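Side-chain contacts in rhamnogalacturonan endolyase YesW (Bacillus subtilis, PDB 2ZUX), which cleaves the rhamnogalacturonan backbone of plant cell-wall pectin by endo-type elimination, releasing unsaturated oligosaccharides, and requires calcium or manganese for activity: residues 493-497 with 498-502; 261-264 with 265-269; 102-105 with 106-110; 197-200 with 201-204; 436-439 with 440-444. One frame throughout, in Å; residues are numbered along the deposited sequence.

Contact 1 of 5, residues 493-497 with 498-502; sequences ANNGT and KATPT. With RAM (alpha-L-rhamnopyranose), chain N; RAM (alpha-L-rhamnopyranose), chain M.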
# COMPACT_ATOMS: atom_id res chain seq x y z
N ALA A 493 5.07 15.60 -0.81
CA ALA A 493 4.07 14.62 -0.43
C ALA A 493 2.71 15.05 -0.95
O ALA A 493 2.55 16.14 -1.51
CB ALA A 493 4.07 14.45 1.08
N ASN A 494 1.71 14.19 -0.74
CA ASN A 494 0.38 14.37 -1.31
C ASN A 494 -0.70 14.42 -0.24
O ASN A 494 -0.47 14.13 0.93
CB ASN A 494 0.02 13.20 -2.27
CG ASN A 494 1.12 12.86 -3.26
OD1 ASN A 494 1.32 11.69 -3.60
ND2 ASN A 494 1.84 13.86 -3.73
N ASN A 495 -1.91 14.76 -0.68
CA ASN A 495 -3.12 14.61 0.13
C ASN A 495 -3.19 15.55 1.32
O ASN A 495 -3.66 15.19 2.39
CB ASN A 495 -3.36 13.14 0.52
CG ASN A 495 -3.48 12.24 -0.69
OD1 ASN A 495 -2.88 11.14 -0.74
ND2 ASN A 495 -4.25 12.66 -1.67
N GLY A 496 -2.74 16.79 1.10
CA GLY A 496 -2.94 17.84 2.09
C GLY A 496 -2.33 17.47 3.42
O GLY A 496 -1.17 17.09 3.50
N THR A 497 -3.13 17.55 4.48
CA THR A 497 -2.63 17.29 5.82
C THR A 497 -2.19 15.84 6.01
O THR A 497 -1.42 15.54 6.92
CB THR A 497 -3.65 17.66 6.91
OG1 THR A 497 -4.82 16.85 6.77
CG2 THR A 497 -4.03 19.14 6.81
N LYS A 498 -2.67 14.93 5.16
CA LYS A 498 -2.23 13.53 5.26
C LYS A 498 -0.75 13.37 4.91
O LYS A 498 -0.08 12.49 5.45
CB LYS A 498 -3.10 12.61 4.41
CG LYS A 498 -4.58 12.62 4.80
CD LYS A 498 -4.83 12.05 6.21
CE LYS A 498 -6.28 12.21 6.59
NZ LYS A 498 -6.52 11.68 7.97
N ALA A 499 -0.25 14.22 4.01
CA ALA A 499 1.19 14.30 3.69
C ALA A 499 1.81 12.92 3.42
O ALA A 499 2.81 12.53 4.03
CB ALA A 499 1.94 15.04 4.81
N THR A 500 1.21 12.21 2.47
CA THR A 500 1.63 10.86 2.13
C THR A 500 2.54 10.82 0.90
O THR A 500 2.38 11.64 -0.01
CB THR A 500 0.40 9.96 1.87
OG1 THR A 500 -0.43 10.55 0.86
CG2 THR A 500 -0.41 9.76 3.15
N PRO A 501 3.46 9.85 0.85
CA PRO A 501 4.26 9.71 -0.35
C PRO A 501 3.40 9.11 -1.46
O PRO A 501 2.40 8.44 -1.17
CB PRO A 501 5.34 8.72 0.08
CG PRO A 501 4.67 7.86 1.10
CD PRO A 501 3.79 8.82 1.86
N THR A 502 3.78 9.32 -2.70
CA THR A 502 3.12 8.63 -3.80
C THR A 502 3.13 7.12 -3.56
O THR A 502 2.11 6.46 -3.78
CB THR A 502 3.71 9.08 -5.16
OG1 THR A 502 3.08 10.32 -5.53
CG2 THR A 502 3.46 8.08 -6.27
C1 RAM N . -4.98 18.52 -1.54
C2 RAM N . -5.32 17.37 -2.51
C3 RAM N . -4.15 16.94 -3.40
C4 RAM N . -2.87 16.86 -2.58
C5 RAM N . -2.59 18.25 -2.01
C6 RAM N . -1.28 18.28 -1.24
O1 RAM N . -5.37 19.75 -2.11
O2 RAM N . -5.79 16.27 -1.76
O3 RAM N . -4.43 15.72 -4.03
O4 RAM N . -1.76 16.34 -3.29
O5 RAM N . -3.63 18.60 -1.10
C1 RAM M . -7.83 14.63 1.78
C2 RAM M . -7.79 14.59 3.30
C3 RAM M . -6.77 15.59 3.86
C4 RAM M . -7.01 16.99 3.29
C5 RAM M . -7.05 16.93 1.76
C6 RAM M . -7.43 18.29 1.19
O1 RAM M . -6.66 14.04 1.24
O2 RAM M . -9.09 14.88 3.77
O3 RAM M . -6.81 15.62 5.27
O4 RAM M . -6.01 17.87 3.76
O5 RAM M . -7.99 15.96 1.31
O HOH W 1 -5.02 14.64 8.92

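Contact 2 of 5, residues 261-264 with 265-269; sequences YGNR and VDRFL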
# COMPACT_ATOMS: atom_id res chain seq x y z
N TYR A 261 -27.56 13.43 1.18
CA TYR A 261 -26.79 14.39 0.39
C TYR A 261 -25.63 13.76 -0.40
O TYR A 261 -25.00 14.44 -1.22
CB TYR A 261 -26.35 15.59 1.23
CG TYR A 261 -25.26 15.35 2.25
CD1 TYR A 261 -23.92 15.51 1.91
CD2 TYR A 261 -25.57 15.03 3.57
CE1 TYR A 261 -22.91 15.33 2.85
CE2 TYR A 261 -24.56 14.84 4.52
CZ TYR A 261 -23.23 15.00 4.14
OH TYR A 261 -22.22 14.82 5.06
N GLY A 262 -25.35 12.47 -0.14
CA GLY A 262 -24.40 11.71 -0.96
C GLY A 262 -23.03 11.49 -0.35
O GLY A 262 -22.05 11.30 -1.08
N ASN A 263 -22.92 11.49 0.97
CA ASN A 263 -21.62 11.31 1.63
C ASN A 263 -21.34 9.83 1.88
O ASN A 263 -20.45 9.23 1.26
CB ASN A 263 -21.59 12.14 2.92
CG ASN A 263 -20.27 12.04 3.67
OD1 ASN A 263 -19.55 11.04 3.58
ND2 ASN A 263 -19.97 13.07 4.45
N ARG A 264 -22.15 9.23 2.73
CA ARG A 264 -21.91 7.87 3.22
C ARG A 264 -21.97 6.81 2.12
O ARG A 264 -21.21 5.83 2.16
CB ARG A 264 -22.88 7.56 4.35
CG ARG A 264 -22.52 8.27 5.64
CD ARG A 264 -23.72 8.38 6.56
NE ARG A 264 -23.39 9.02 7.84
CZ ARG A 264 -23.22 10.32 8.01
NH1 ARG A 264 -23.36 11.18 7.00
NH2 ARG A 264 -22.93 10.78 9.23
N VAL A 265 -22.84 7.02 1.15
CA VAL A 265 -23.02 6.10 0.03
C VAL A 265 -21.73 5.88 -0.75
O VAL A 265 -21.52 4.80 -1.31
CB VAL A 265 -24.15 6.60 -0.92
CG1 VAL A 265 -23.83 7.98 -1.48
CG2 VAL A 265 -24.43 5.60 -2.05
N ASP A 266 -20.86 6.89 -0.79
CA ASP A 266 -19.70 6.85 -1.67
C ASP A 266 -18.39 6.70 -0.89
O ASP A 266 -17.35 7.25 -1.27
CB ASP A 266 -19.68 8.09 -2.56
CG ASP A 266 -20.66 8.00 -3.73
OD1 ASP A 266 -21.19 6.90 -3.99
OD2 ASP A 266 -20.88 9.05 -4.36
N ARG A 267 -18.45 5.92 0.19
CA ARG A 267 -17.27 5.64 1.00
C ARG A 267 -16.72 4.28 0.61
O ARG A 267 -17.21 3.25 1.08
CB ARG A 267 -17.61 5.71 2.49
CG ARG A 267 -18.01 7.11 2.95
CD ARG A 267 -16.82 8.05 2.91
NE ARG A 267 -17.16 9.34 3.50
CZ ARG A 267 -16.28 10.17 4.03
NH1 ARG A 267 -15.00 9.86 4.07
NH2 ARG A 267 -16.69 11.32 4.55
N PHE A 268 -15.72 4.27 -0.25
CA PHE A 268 -15.21 3.03 -0.82
C PHE A 268 -13.87 2.63 -0.24
O PHE A 268 -13.03 3.49 0.07
CB PHE A 268 -15.06 3.16 -2.34
CG PHE A 268 -16.35 3.45 -3.05
CD1 PHE A 268 -17.24 2.41 -3.33
CD2 PHE A 268 -16.70 4.74 -3.40
CE1 PHE A 268 -18.45 2.66 -3.98
CE2 PHE A 268 -17.89 5.01 -4.06
CZ PHE A 268 -18.78 3.97 -4.33
N LEU A 269 -13.67 1.31 -0.14
CA LEU A 269 -12.35 0.72 0.10
C LEU A 269 -12.21 -0.48 -0.84
O LEU A 269 -13.17 -0.87 -1.51
CB LEU A 269 -12.17 0.30 1.57
CG LEU A 269 -12.37 1.37 2.63
CD1 LEU A 269 -12.45 0.72 4.01
CD2 LEU A 269 -11.25 2.41 2.55
O HOH W 2 -20.62 11.56 -3.30

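Contact 3 of 5, residues 102-105 with 106-110; sequences GTTP and KGESY. With RAM (alpha-L-rhamnopyranose), chain O.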
# COMPACT_ATOMS: atom_id res chain seq x y z
N GLY A 102 -8.13 21.62 -17.00
CA GLY A 102 -9.42 21.75 -17.64
C GLY A 102 -10.32 22.71 -16.91
O GLY A 102 -9.90 23.42 -16.00
N THR A 103 -11.59 22.70 -17.32
CA THR A 103 -12.60 23.55 -16.74
C THR A 103 -13.85 22.71 -16.49
O THR A 103 -14.21 21.87 -17.32
CB THR A 103 -12.92 24.74 -17.67
OG1 THR A 103 -11.71 25.46 -17.95
CG2 THR A 103 -13.90 25.68 -17.03
N THR A 104 -14.50 22.93 -15.35
CA THR A 104 -15.73 22.21 -15.02
C THR A 104 -16.92 22.89 -15.71
O THR A 104 -16.77 23.99 -16.26
CB THR A 104 -16.01 22.23 -13.50
OG1 THR A 104 -16.40 23.55 -13.10
CG2 THR A 104 -14.79 21.76 -12.71
N PRO A 105 -18.11 22.25 -15.69
CA PRO A 105 -19.31 22.91 -16.24
C PRO A 105 -19.65 24.25 -15.58
O PRO A 105 -20.42 25.03 -16.15
CB PRO A 105 -20.41 21.88 -15.98
CG PRO A 105 -19.70 20.57 -15.94
CD PRO A 105 -18.42 20.88 -15.23
N LYS A 106 -19.09 24.52 -14.40
CA LYS A 106 -19.33 25.77 -13.69
C LYS A 106 -18.29 26.85 -13.99
O LYS A 106 -18.34 27.95 -13.43
CB LYS A 106 -19.44 25.53 -12.18
CG LYS A 106 -20.74 24.85 -11.75
CD LYS A 106 -21.94 25.74 -12.03
CE LYS A 106 -23.25 24.98 -11.91
NZ LYS A 106 -24.32 25.60 -12.75
N GLY A 107 -17.34 26.53 -14.87
CA GLY A 107 -16.32 27.48 -15.27
C GLY A 107 -15.09 27.49 -14.38
O GLY A 107 -14.23 28.37 -14.50
N GLU A 108 -15.00 26.51 -13.48
CA GLU A 108 -13.86 26.42 -12.57
C GLU A 108 -12.68 25.73 -13.24
O GLU A 108 -12.81 24.61 -13.75
CB GLU A 108 -14.25 25.68 -11.29
CG GLU A 108 -13.12 25.56 -10.29
CD GLU A 108 -13.43 24.59 -9.16
OE1 GLU A 108 -14.03 23.53 -9.43
OE2 GLU A 108 -13.06 24.90 -8.01
N SER A 109 -11.53 26.39 -13.24
CA SER A 109 -10.30 25.80 -13.75
C SER A 109 -9.69 24.84 -12.73
O SER A 109 -9.84 25.02 -11.52
CB SER A 109 -9.29 26.89 -14.12
OG SER A 109 -8.85 27.58 -12.96
N TYR A 110 -9.00 23.83 -13.23
CA TYR A 110 -8.26 22.91 -12.37
C TYR A 110 -7.02 22.41 -13.10
O TYR A 110 -6.98 22.37 -14.33
CB TYR A 110 -9.12 21.72 -11.92
CG TYR A 110 -9.71 20.94 -13.07
CD1 TYR A 110 -9.02 19.88 -13.65
CD2 TYR A 110 -10.96 21.28 -13.58
CE1 TYR A 110 -9.56 19.18 -14.72
CE2 TYR A 110 -11.50 20.60 -14.63
CZ TYR A 110 -10.81 19.55 -15.20
OH TYR A 110 -11.40 18.89 -16.25
C1 RAM O . -14.64 15.60 -18.80
C2 RAM O . -15.49 16.15 -19.94
C3 RAM O . -16.69 16.92 -19.37
C4 RAM O . -16.24 17.95 -18.32
C5 RAM O . -15.39 17.27 -17.24
C6 RAM O . -14.86 18.27 -16.22
O1 RAM O . -15.32 14.54 -18.16
O2 RAM O . -14.70 17.01 -20.73
O3 RAM O . -17.37 17.58 -20.41
O4 RAM O . -17.38 18.58 -17.76
O5 RAM O . -14.30 16.61 -17.86
O HOH W 3 -16.72 23.56 -10.50

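Contact 4 of 5, residues 197-200 with 201-204; sequences KTAD and GTKD. With RAM (alpha-L-rhamnopyranose), chain P.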
# COMPACT_ATOMS: atom_id res chain seq x y z
N LYS A 197 -13.56 0.58 -9.78
CA LYS A 197 -14.91 1.00 -10.12
C LYS A 197 -14.87 1.98 -11.28
O LYS A 197 -14.05 2.90 -11.31
CB LYS A 197 -15.56 1.62 -8.89
CG LYS A 197 -17.02 2.01 -9.05
CD LYS A 197 -17.59 2.34 -7.67
CE LYS A 197 -19.07 2.65 -7.70
NZ LYS A 197 -19.34 3.98 -8.33
N THR A 198 -15.74 1.76 -12.26
CA THR A 198 -15.80 2.56 -13.48
C THR A 198 -17.25 2.93 -13.74
O THR A 198 -18.15 2.54 -12.99
CB THR A 198 -15.24 1.75 -14.68
OG1 THR A 198 -16.03 0.57 -14.83
CG2 THR A 198 -13.77 1.37 -14.44
N ALA A 199 -17.49 3.67 -14.81
CA ALA A 199 -18.83 4.13 -15.12
C ALA A 199 -18.99 4.32 -16.62
O ALA A 199 -18.03 4.21 -17.38
CB ALA A 199 -19.12 5.44 -14.40
N ASP A 200 -20.21 4.61 -17.05
CA ASP A 200 -20.43 5.06 -18.42
C ASP A 200 -19.47 6.22 -18.67
O ASP A 200 -19.35 7.13 -17.85
CB ASP A 200 -21.86 5.56 -18.59
CG ASP A 200 -22.88 4.45 -18.49
OD1 ASP A 200 -22.70 3.40 -19.13
OD2 ASP A 200 -23.87 4.65 -17.75
N GLY A 201 -18.77 6.17 -19.79
CA GLY A 201 -17.87 7.26 -20.12
C GLY A 201 -16.43 7.03 -19.70
O GLY A 201 -15.56 7.78 -20.10
N THR A 202 -16.16 6.02 -18.88
CA THR A 202 -14.78 5.65 -18.58
C THR A 202 -14.12 5.23 -19.90
O THR A 202 -14.71 4.47 -20.66
CB THR A 202 -14.72 4.50 -17.57
OG1 THR A 202 -15.21 4.96 -16.30
CG2 THR A 202 -13.29 3.97 -17.41
N LYS A 203 -12.92 5.74 -20.15
CA LYS A 203 -12.19 5.45 -21.38
C LYS A 203 -10.95 4.62 -21.04
O LYS A 203 -10.12 5.05 -20.23
CB LYS A 203 -11.82 6.76 -22.07
CG LYS A 203 -11.25 6.59 -23.48
CD LYS A 203 -11.28 7.89 -24.29
CE LYS A 203 -10.47 9.01 -23.63
NZ LYS A 203 -9.00 8.75 -23.61
N ASP A 204 -10.84 3.45 -21.66
CA ASP A 204 -9.73 2.57 -21.37
C ASP A 204 -8.44 3.05 -22.03
O ASP A 204 -8.44 4.08 -22.73
CB ASP A 204 -10.08 1.08 -21.64
CG ASP A 204 -9.98 0.66 -23.11
OD1 ASP A 204 -9.52 1.43 -23.97
OD2 ASP A 204 -10.36 -0.50 -23.37
C1 RAM P . -17.10 10.93 -24.84
C2 RAM P . -17.24 10.82 -23.32
C3 RAM P . -16.01 10.12 -22.73
C4 RAM P . -14.74 10.83 -23.16
C5 RAM P . -14.70 10.94 -24.69
C6 RAM P . -13.50 11.74 -25.18
O1 RAM P . -17.17 9.64 -25.42
O2 RAM P . -17.37 12.12 -22.78
O3 RAM P . -16.08 10.07 -21.32
O4 RAM P . -13.63 10.10 -22.69
O5 RAM P . -15.88 11.57 -25.18

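Contact 5 of 5, residues 436-439 with 440-444; sequences LYSA and KGVKI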
# COMPACT_ATOMS: atom_id res chain seq x y z
N LEU A 436 3.19 7.62 23.90
CA LEU A 436 3.87 6.47 23.34
C LEU A 436 3.72 5.29 24.30
O LEU A 436 3.89 5.46 25.51
CB LEU A 436 5.36 6.79 23.15
CG LEU A 436 6.26 5.67 22.64
CD1 LEU A 436 5.85 5.25 21.23
CD2 LEU A 436 7.71 6.11 22.69
N TYR A 437 3.43 4.11 23.77
CA TYR A 437 3.20 2.93 24.59
C TYR A 437 3.97 1.72 24.08
O TYR A 437 4.21 1.58 22.87
CB TYR A 437 1.72 2.55 24.59
CG TYR A 437 0.77 3.63 25.03
CD1 TYR A 437 0.36 3.72 26.36
CD2 TYR A 437 0.26 4.54 24.12
CE1 TYR A 437 -0.53 4.70 26.77
CE2 TYR A 437 -0.62 5.53 24.51
CZ TYR A 437 -1.01 5.61 25.83
OH TYR A 437 -1.89 6.59 26.21
N SER A 438 4.30 0.81 24.99
CA SER A 438 4.79 -0.48 24.59
C SER A 438 3.63 -1.30 24.02
O SER A 438 2.47 -0.92 24.15
CB SER A 438 5.39 -1.22 25.78
OG SER A 438 4.36 -1.71 26.63
N ALA A 439 3.96 -2.43 23.41
CA ALA A 439 2.95 -3.36 22.90
C ALA A 439 2.02 -3.88 24.00
O ALA A 439 0.93 -4.39 23.71
CB ALA A 439 3.62 -4.52 22.18
N LYS A 440 2.47 -3.77 25.25
CA LYS A 440 1.68 -4.20 26.41
C LYS A 440 0.83 -3.06 26.99
O LYS A 440 0.11 -3.26 27.97
CB LYS A 440 2.60 -4.74 27.51
CG LYS A 440 3.55 -5.85 27.11
CD LYS A 440 2.80 -7.10 26.68
CE LYS A 440 3.73 -8.30 26.54
NZ LYS A 440 2.96 -9.49 26.08
N GLY A 441 0.93 -1.87 26.40
CA GLY A 441 0.14 -0.73 26.87
C GLY A 441 0.77 0.08 27.99
O GLY A 441 0.09 0.89 28.62
N VAL A 442 2.07 -0.12 28.22
CA VAL A 442 2.81 0.66 29.22
C VAL A 442 3.30 1.96 28.60
O VAL A 442 4.01 1.94 27.59
CB VAL A 442 3.99 -0.17 29.79
CG1 VAL A 442 4.85 0.68 30.72
CG2 VAL A 442 3.48 -1.40 30.50
N LYS A 443 2.91 3.10 29.18
CA LYS A 443 3.33 4.39 28.64
C LYS A 443 4.83 4.56 28.81
O LYS A 443 5.38 4.31 29.89
CB LYS A 443 2.56 5.54 29.30
CG LYS A 443 2.94 6.91 28.73
CD LYS A 443 1.98 8.00 29.18
CE LYS A 443 2.66 9.37 29.16
NZ LYS A 443 2.84 9.92 27.80
N ILE A 444 5.50 4.96 27.73
CA ILE A 444 6.94 5.14 27.71
C ILE A 444 7.27 6.63 27.71
O ILE A 444 6.93 7.35 26.76
CB ILE A 444 7.56 4.49 26.45
CG1 ILE A 444 7.22 3.00 26.37
CG2 ILE A 444 9.09 4.74 26.41
CD1 ILE A 444 7.51 2.38 25.01
O HOH W 4 4.72 9.04 25.95

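Contact 1 of 5, residues 493-497 with 498-502
Asn494 and Thr500 bridge their backbones in both directions: Asn494 N gives its hydrogen to Thr500 O at 2.7 Å, and Thr500 N returns one to Asn494 O at 3.0 Å. Ala499 and Thr500 both face Asn494, which makes a G1 beta bulge; Ala499 takes the left-handed backbone conformation usually left to glycine there. The Asn494 side chain reaches the far end of the loop. With CG beside its own backbone N (chi1 -47°), OD1 comes 2.9 Å from Thr502 OG1, the two side chains crossing obliquely. That hydroxyl has a single proton, and Asn115 O is a second acceptor within its range. Replacing Asn494 by an alanine would probably leave Thr502 OG1 with Asn115 O alone of these two acceptors and open a gap between position 494 and Thr502. At the tip, Lys498 N bonds to Asn495 O at 3.0 Å, the donor standing above the carbonyl plane, while the bond from Ala499 N to Gly496 O is weak. Thr497 turns outward to the rhamnose of chain M: its N donates to sugar O4 at 3.0 Å, nearly straight at 165°, and its OG1 accepts from sugar O3 at 2.8 Å. Glycine suits position 496, where phi is positive and a CB would run into O4 of the same rhamnose. Tyr558, which also bonds to a rhamnose, makes a cation-pi contact with Lys498. Asn495, Gly496 and Thr497 belong to the substrate site: backbone bonds mainly hold the loop, Thr497 N and OG1 serve the sugar, and Asn495 O serves both, accepting weakly from O1 of the chain M rhamnose.

Contact 2 of 5, residues 261-264 with 265-269
Arg267 folds back over the turn before it to reach Asn263. Its CB lies 3.6 Å from Arg264 O, and CG stays against the same carbonyl while also nearing Asn263 O. A bend at chi2 (-68°) then swings the chain toward the asparagine, bringing CD 4.1 Å from Asn263 OD1. Arg267 grips Asn263 OD1 side-on with two nitrogens: NE donates at 2.9 Å, almost in line with the C=O bond, and NH2 at 3.0 Å onto a lone pair in the carbonyl plane. That oxygen sits at the guanidinium edge, close to its plane, with Arg267 CZ 3.4 Å from Asn263 OD1. Amide and guanidinium are nearly coplanar, 21° apart. The backbone beneath is a short 3-10 turn, Asp266 N bonding to Asn263 O at 3.1 Å, and leads into strand 268-273 of a four-stranded antiparallel beta-propeller blade. Asparagine suits position 263 because its amide has two ends: OD1 serves the arginine, ND2 donates to Tyr261 OH at 2.9 Å. Gly262 has backbone angles that would jam a CB against the preceding carbonyl oxygen, and Val265 CG1 packs on its carbonyl carbon. A water donates to Gly262 O and Asp266 OD2; Asp266 OD1 forms a salt bridge with Arg286.

Contact 3 of 5, residues 102-105 with 106-110
Tyr110 lays one face of its ring over Gly102, whose CA sits 3.9 Å from the ring centroid and 24° off the normal, a CH-pi contact. Gly102 O lies over the same ring, near the rim, while Thr104 N meets the ring at its edge. With the ring in this position glycine is called for at 102, since a CB would collide with Tyr110 OH. The first torsion (chi1 56°) puts CG between the backbone N and the carbonyl carbon, and this turns the ring back across the partner strand. Exchanging Tyr110 for an alanine would probably uncover the Gly102 backbone and take away the contact of Tyr110 OH with C6 of the chain O rhamnose, 3.5 Å away. The side chains of Thr104 and Glu108 cross at a slant where the hairpin turns. Thr104 OG1 accepts from Lys106 N at 3.1 Å, an ST turn, and more weakly from Glu108 N; a water joins it to Glu108 OE1, which also bonds to Asn138. A type I turn with a G1 bulge at Gly107 closes the hairpin, and Thr103 CG2 presses tightly on Gly107 CA at 3.5 Å. Thr103, Pro105 and Tyr110 line the sugar pocket, where Asp150 and Arg218 hydrogen-bond to the rhamnose. The turn thus satisfies backbone amides through Thr104, while these pocket residues meet the sugar by van der Waals contact.

Contact 4 of 5, residues 197-200 with 201-204
Thr198 and Thr202 cross at about a right angle, with CG2 of Thr202 4.0 Å from CG2 of Thr198 on the packed side of the turn. Thr202 OG1 lies beside its own backbone N (chi1 -67°) and from there accepts from Ala199 N at 3.0 Å, nearly straight at 162°. The same hydroxyl bonds to Leu168 O; threonine suits the place by adding a methyl that packs on Thr198. Thr202 N closes a type II beta turn on Ala199 O at 3.0 Å, the donor above the carbonyl plane. Gly201 holds the third position of the turn with a positive phi, where a CB would strike Asp200 O. On the looser side, where Lys203 is partly exposed, the turn meets the sugar through few atoms: Gly201 O accepts from O3 of the chain P rhamnose at 2.6 Å, and Lys203 CE lies 3.5 Å from sugar O4. Gly201 belongs to a carbohydrate-binding site, probably one of the additional rhamnose sites away from the active site. Strand 193-198, between strands 182-184 and 230-235 in an antiparallel blade, leads into the turn; Thr198 OG1 bonds to Thr232 OG1 and Asp200 OD1 to Tyr230 OH, both on strand 230-235.

Contact 5 of 5, residues 436-439 with 440-444
Ser438 OG receives two backbone hydrogens, from Lys440 N at 3.1 Å and from Val442 N at 3.2 Å. Its torsion (chi1 75°) places the oxygen between the backbone N and the carbonyl carbon, on the inside of the bend, and the first of these bonds makes an ST turn. Serine fits because its short hydroxyl reaches both amides. Round it runs a type I turn closed by Gly441 N on Ser438 O at 2.9 Å; Gly441 then forms a G1 bulge, with Ser438 N bonded to Val442 O, at backbone angles that would jam a CB against the preceding carbonyl. Further from the bend, Ile444 N donates to Leu436 O at 2.8 Å, almost straight at 174°. Beside this bond the aliphatic chains of Leu436 and Ile444 meet obliquely, Leu436 CD2 4.1 Å from Ile444 CB, while Ile444 CD1 comes 3.6 Å from Ser438 N. Away from that pair, the Tyr437 ring leans obliquely along the returning chain, CD1 3.6 Å from Gly441 O and CE1 near Lys443 CB. In the next shell, the tyrosine ring meets Trp405, whose NE1 also bonds to Ala439 O, and Ile444 packs on Tyr425, a calcium-binding residue. Lys440 reaches outward to a salt bridge with Asp372, a ligand of another calcium. A water accepts from Leu436 N and Lys443 NZ, and Lys443 NZ also bonds to Ser435 OG. The bend is therefore held by one buried hydroxyl satisfying two amides, with Leu436 and Ile444 packed beside the Ile444 N to Leu436 O bond, while the Lys440 amine leads away to Asp372.

From the N terminus, contact 3 closes the hairpin joining strand 102-103 to strand 109-120. Contact 4 turns the chain out of strand 193-198, contact 2 brings it into strand 268-273, contact 5 bends it back after strand 435-437, and contact 1 closes the loop between strands 491-492 and 503-505. All five are in series, so none nests in or crosses another. Contacts 2 and 4 touch directly, Phe268 CZ packing 3.6 Å from Lys197 CE, which joins two propeller sheets. Contacts 1, 3 and 4 each meet bound rhamnose, whereas contact 5 lies far off, its centre about 47 Å from that of contact 4.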